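Local coordinates for protein enoyl-CoA hydratase, EchA12_1 (PDB 3QRE) that belongs to the enoyl-CoA hydratase/isomerase (crotonase) family and probably acts on coenzyme A thioesters in fatty acid metabolism, at residues A135-P140 against A161-V166; V154-A159 against V212-T217. One frame throughout, in Å; residues are numbered along the deposited sequence.

Interaction 1 of 2, residues A135-P140 against A161-V166; sequences AAINGP and AKFAAV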
# COMPACT_ATOMS: atom_id res chain seq x y z
N ALA A 135 6.81 2.14 -18.74
CA ALA A 135 5.98 1.27 -19.55
C ALA A 135 4.74 2.00 -20.04
O ALA A 135 4.02 2.65 -19.26
CB ALA A 135 5.59 -0.00 -18.78
N ALA A 136 4.49 1.88 -21.35
CA ALA A 136 3.28 2.38 -21.95
C ALA A 136 2.48 1.18 -22.41
O ALA A 136 2.75 0.61 -23.45
CB ALA A 136 3.61 3.27 -23.11
N ILE A 137 1.49 0.80 -21.61
CA ILE A 137 0.76 -0.46 -21.77
C ILE A 137 -0.42 -0.26 -22.71
O ILE A 137 -1.50 0.16 -22.29
CB ILE A 137 0.33 -1.03 -20.40
CG1 ILE A 137 1.57 -1.09 -19.46
CG2 ILE A 137 -0.28 -2.42 -20.55
CD1 ILE A 137 1.29 -1.44 -17.99
N ASN A 138 -0.19 -0.58 -23.98
CA ASN A 138 -1.14 -0.33 -25.10
C ASN A 138 -2.30 -1.31 -25.22
O ASN A 138 -3.24 -1.05 -25.97
CB ASN A 138 -0.38 -0.33 -26.44
CG ASN A 138 0.53 -1.55 -26.59
OD1 ASN A 138 1.53 -1.69 -25.88
ND2 ASN A 138 0.17 -2.46 -27.51
N GLY A 139 -2.23 -2.44 -24.51
CA GLY A 139 -3.18 -3.55 -24.69
C GLY A 139 -2.77 -4.72 -23.80
O GLY A 139 -1.93 -4.52 -22.90
N PRO A 140 -3.35 -5.93 -24.05
CA PRO A 140 -3.14 -7.11 -23.20
C PRO A 140 -1.77 -7.23 -22.49
O PRO A 140 -0.72 -7.29 -23.12
CB PRO A 140 -3.44 -8.29 -24.15
CG PRO A 140 -4.51 -7.70 -25.14
CD PRO A 140 -4.43 -6.18 -25.04
N ALA A 161 -7.31 -1.55 -21.62
CA ALA A 161 -6.25 -2.57 -21.74
C ALA A 161 -6.44 -3.66 -20.68
O ALA A 161 -6.70 -3.35 -19.52
CB ALA A 161 -4.89 -1.95 -21.64
N LYS A 162 -6.35 -4.92 -21.09
CA LYS A 162 -6.58 -6.07 -20.20
C LYS A 162 -5.32 -6.56 -19.47
O LYS A 162 -4.24 -6.69 -20.09
CB LYS A 162 -7.18 -7.27 -20.95
CG LYS A 162 -8.54 -6.98 -21.63
CD LYS A 162 -9.48 -8.19 -21.50
CE LYS A 162 -10.90 -7.85 -21.92
NZ LYS A 162 -11.00 -7.70 -23.41
N PHE A 163 -5.47 -6.83 -18.18
CA PHE A 163 -4.40 -7.38 -17.37
C PHE A 163 -4.86 -8.69 -16.76
O PHE A 163 -6.04 -8.83 -16.43
CB PHE A 163 -4.05 -6.44 -16.21
CG PHE A 163 -3.62 -5.07 -16.64
CD1 PHE A 163 -2.30 -4.68 -16.52
CD2 PHE A 163 -4.54 -4.16 -17.17
CE1 PHE A 163 -1.89 -3.40 -16.92
CE2 PHE A 163 -4.14 -2.90 -17.57
CZ PHE A 163 -2.81 -2.51 -17.44
N ALA A 164 -3.94 -9.63 -16.61
CA ALA A 164 -4.23 -10.85 -15.88
C ALA A 164 -2.95 -11.43 -15.32
O ALA A 164 -1.96 -11.59 -16.05
CB ALA A 164 -4.94 -11.88 -16.74
N ALA A 165 -2.98 -11.73 -14.03
CA ALA A 165 -1.87 -12.40 -13.36
C ALA A 165 -2.02 -13.94 -13.50
O ALA A 165 -2.22 -14.65 -12.52
CB ALA A 165 -1.80 -11.97 -11.87
N VAL A 166 -1.93 -14.42 -14.75
CA VAL A 166 -2.06 -15.85 -15.10
C VAL A 166 -0.67 -16.42 -15.35
O VAL A 166 0.08 -15.89 -16.17
CB VAL A 166 -2.93 -16.07 -16.36
CG1 VAL A 166 -2.86 -17.51 -16.83
CG2 VAL A 166 -4.38 -15.70 -16.07

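Interaction 2 of 2, residues V154-A159 against V212-T217; sequences VRFAAA and VKEVVT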
# COMPACT_ATOMS: atom_id res chain seq x y z
N VAL A 154 7.65 3.28 -13.89
CA VAL A 154 6.35 3.96 -14.01
C VAL A 154 5.57 3.36 -15.16
O VAL A 154 6.15 3.03 -16.21
CB VAL A 154 6.52 5.50 -14.22
CG1 VAL A 154 5.18 6.18 -14.25
CG2 VAL A 154 7.37 6.11 -13.09
N ARG A 155 4.26 3.20 -14.94
CA ARG A 155 3.36 2.62 -15.94
C ARG A 155 2.20 3.55 -16.35
O ARG A 155 1.46 4.07 -15.49
CB ARG A 155 2.79 1.30 -15.42
CG ARG A 155 3.78 0.11 -15.39
CD ARG A 155 3.36 -0.95 -14.35
NE ARG A 155 3.44 -0.44 -12.98
CZ ARG A 155 4.59 -0.21 -12.33
NH1 ARG A 155 5.76 -0.48 -12.90
NH2 ARG A 155 4.56 0.27 -11.12
N PHE A 156 2.04 3.74 -17.66
CA PHE A 156 0.84 4.32 -18.23
C PHE A 156 0.10 3.22 -18.96
O PHE A 156 0.73 2.31 -19.52
CB PHE A 156 1.18 5.45 -19.19
CG PHE A 156 1.72 6.67 -18.51
CD1 PHE A 156 0.85 7.64 -18.04
CD2 PHE A 156 3.08 6.83 -18.31
CE1 PHE A 156 1.33 8.77 -17.39
CE2 PHE A 156 3.60 7.96 -17.64
CZ PHE A 156 2.71 8.94 -17.18
N ALA A 157 -1.22 3.29 -18.95
CA ALA A 157 -2.00 2.28 -19.63
C ALA A 157 -3.08 2.92 -20.49
O ALA A 157 -3.67 3.95 -20.11
CB ALA A 157 -2.62 1.35 -18.63
N ALA A 158 -3.32 2.31 -21.65
CA ALA A 158 -4.44 2.68 -22.50
C ALA A 158 -5.73 2.23 -21.85
O ALA A 158 -5.80 1.13 -21.30
CB ALA A 158 -4.28 2.06 -23.88
N ALA A 159 -6.76 3.08 -21.93
CA ALA A 159 -8.12 2.75 -21.54
C ALA A 159 -8.59 1.44 -22.17
O ALA A 159 -8.36 1.20 -23.35
CB ALA A 159 -9.10 3.92 -21.91
N VAL A 212 -0.96 0.99 -11.82
CA VAL A 212 -0.77 1.87 -12.97
C VAL A 212 -0.88 3.31 -12.48
O VAL A 212 -1.70 3.60 -11.62
CB VAL A 212 -1.85 1.53 -14.06
CG1 VAL A 212 -2.35 2.75 -14.77
CG2 VAL A 212 -1.30 0.51 -15.04
N LYS A 213 -0.05 4.20 -13.01
CA LYS A 213 -0.04 5.59 -12.54
C LYS A 213 -1.24 6.36 -13.10
O LYS A 213 -1.83 7.22 -12.41
CB LYS A 213 1.27 6.30 -12.91
CG LYS A 213 1.17 7.82 -13.09
CD LYS A 213 2.51 8.44 -13.52
CE LYS A 213 2.42 9.96 -13.77
NZ LYS A 213 1.96 10.70 -12.56
N GLU A 214 -1.61 6.04 -14.34
CA GLU A 214 -2.59 6.86 -15.05
C GLU A 214 -3.09 6.13 -16.28
O GLU A 214 -2.30 5.51 -17.03
CB GLU A 214 -1.92 8.17 -15.43
CG GLU A 214 -2.81 9.27 -15.98
CD GLU A 214 -2.01 10.52 -16.32
OE1 GLU A 214 -1.32 11.07 -15.43
OE2 GLU A 214 -2.06 10.95 -17.50
N VAL A 215 -4.42 6.18 -16.48
CA VAL A 215 -5.06 5.67 -17.69
C VAL A 215 -5.33 6.81 -18.68
O VAL A 215 -5.96 7.81 -18.32
CB VAL A 215 -6.41 4.95 -17.36
CG1 VAL A 215 -7.06 4.40 -18.64
CG2 VAL A 215 -6.18 3.84 -16.34
N VAL A 216 -4.87 6.67 -19.91
CA VAL A 216 -5.19 7.63 -20.96
C VAL A 216 -5.88 6.91 -22.13
O VAL A 216 -5.87 5.67 -22.18
CB VAL A 216 -3.94 8.39 -21.49
CG1 VAL A 216 -3.31 9.23 -20.40
CG2 VAL A 216 -2.93 7.43 -22.09
N THR A 217 -6.47 7.68 -23.05
CA THR A 217 -7.02 7.14 -24.31
C THR A 217 -5.93 6.44 -25.12
O THR A 217 -4.76 6.83 -25.01
CB THR A 217 -7.61 8.25 -25.21
OG1 THR A 217 -6.57 9.19 -25.56
CG2 THR A 217 -8.76 8.96 -24.51

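Interaction 1 of 2, residues A135-P140 against A161-V166
The ring of Phe-163 receives Ile-137 at its edge, near the ring plane: CD1 of Ile-137 comes to 3.9 Å from CE1 of Phe-163. The second branch shares the work, with Ile-137 CG2 lying 4.0 Å from Phe-163 CZ, so the CE1-CZ side of the ring meets both branches of the isoleucine. The two side chains cross at about a right angle. In Phe-163 the CA-CB bond leaves away from 135-140, yet with CG beside the backbone N (chi1 -59°) the ring swings back and its end reaches the isoleucine. The ring of Phe-201, turned about 20° from that of Phe-163, meets it as well, while Leu-146 of helix 144-151 and Val-212 pack on the same side chain.

Beyond the ring the contact passes to the main chain. The methyl CB of Ala-161 sits 3.8 Å from CA of Gly-139, just where 135-140 has left its strand and turned. One residue further on, Pro-140 offers its CA hydrogen to the carbonyl O of Lys-162, a CH...O contact of 3.3 Å between CA and O with 148° at the hydrogen. Asn-138, whose CB points away, instead bonds through its amide to the 81-86 region, OD1 to the N of Gly-82 and ND2 to the O of Gly-86.

Residues 138-140 thus carry the chain from one sheet of this crotonase-like fold toward the other, ending beside the start of strand 162-164. Methyl-to-ring and methyl-to-backbone packing plus one CH...O contact hold them there, so the contact depends on shape more than on polar bonding.

Interaction 2 of 2, residues V154-A159 against V212-T217
Phe-156 and Glu-214 run side by side and point the same way, with ring and carboxylate planes 90° apart. Glu-214 CD lies at the ring edge, in its plane, 3.9 Å from Phe-156 CE1. Lys-213 also runs beside the phenylalanine: its CE reaches 3.6 Å from Phe-156 CZ, approaching the ring obliquely. Tyr-228 of helix 221-235 meets the same ring edge-to-face. The lysine stem has CG anti to the backbone N (chi1 153°) and stays extended as far as CE, which carries its CD past Val-154, 3.6 Å from CG1. Beyond the stem, Lys-213 NZ forms a salt bridge with Asp-193 of the third subunit, and Glu-214 OE2 forms one with Arg-224.

On the side of Ala-157 and Val-215 small aliphatic groups meet. Ala-157 CB rests 3.9 Å from Val-212 CG2, and at the strand end Val-215 CG1 lies 3.5 Å from Ala-159 CA.

Beneath these side chains the two strands run parallel, their axes 33° apart. The N of Ala-157 bonds to the O of Glu-214, and the O of Ala-157 accepts the N of Val-216 at 3.0 Å. Ala-159 N to Val-216 O, 2.8 Å, extends the ladder, and Lys-213 N to Arg-155 O closes its other end.

Strand 214-216 is in this way added as the outermost strand of its sheet within the chain. Main-chain bonds set the register; the lysine stem and Glu-214 CB pack obliquely on the ring, whose edge hydrogens would probably suit the carboxylate, and the Lys-213 salt bridge ties this sheet edge to the neighbouring chain.

How the interactions relate
Strands 133-137 and 154-158 are neighbours in one parallel part of the sheet, so the two interactions meet directly: Ile-137 N lies 2.7 Å from Phe-156 O, a probable hydrogen bond. Both contacts are partly buried, and their centres are about 10 Å apart. Interaction 2 joins strands within that sheet, is held by main-chain bonds and buries more than twice the area of interaction 1. Interaction 1 instead connects the sheet to a different one, by apolar packing. Phe-163 links them further, since Ala-157 and Val-212 of interaction 2 touch its side chain. Lys-213 of interaction 2 reaches the third subunit by a salt bridge, whereas interaction 1 touches the second subunit by packing.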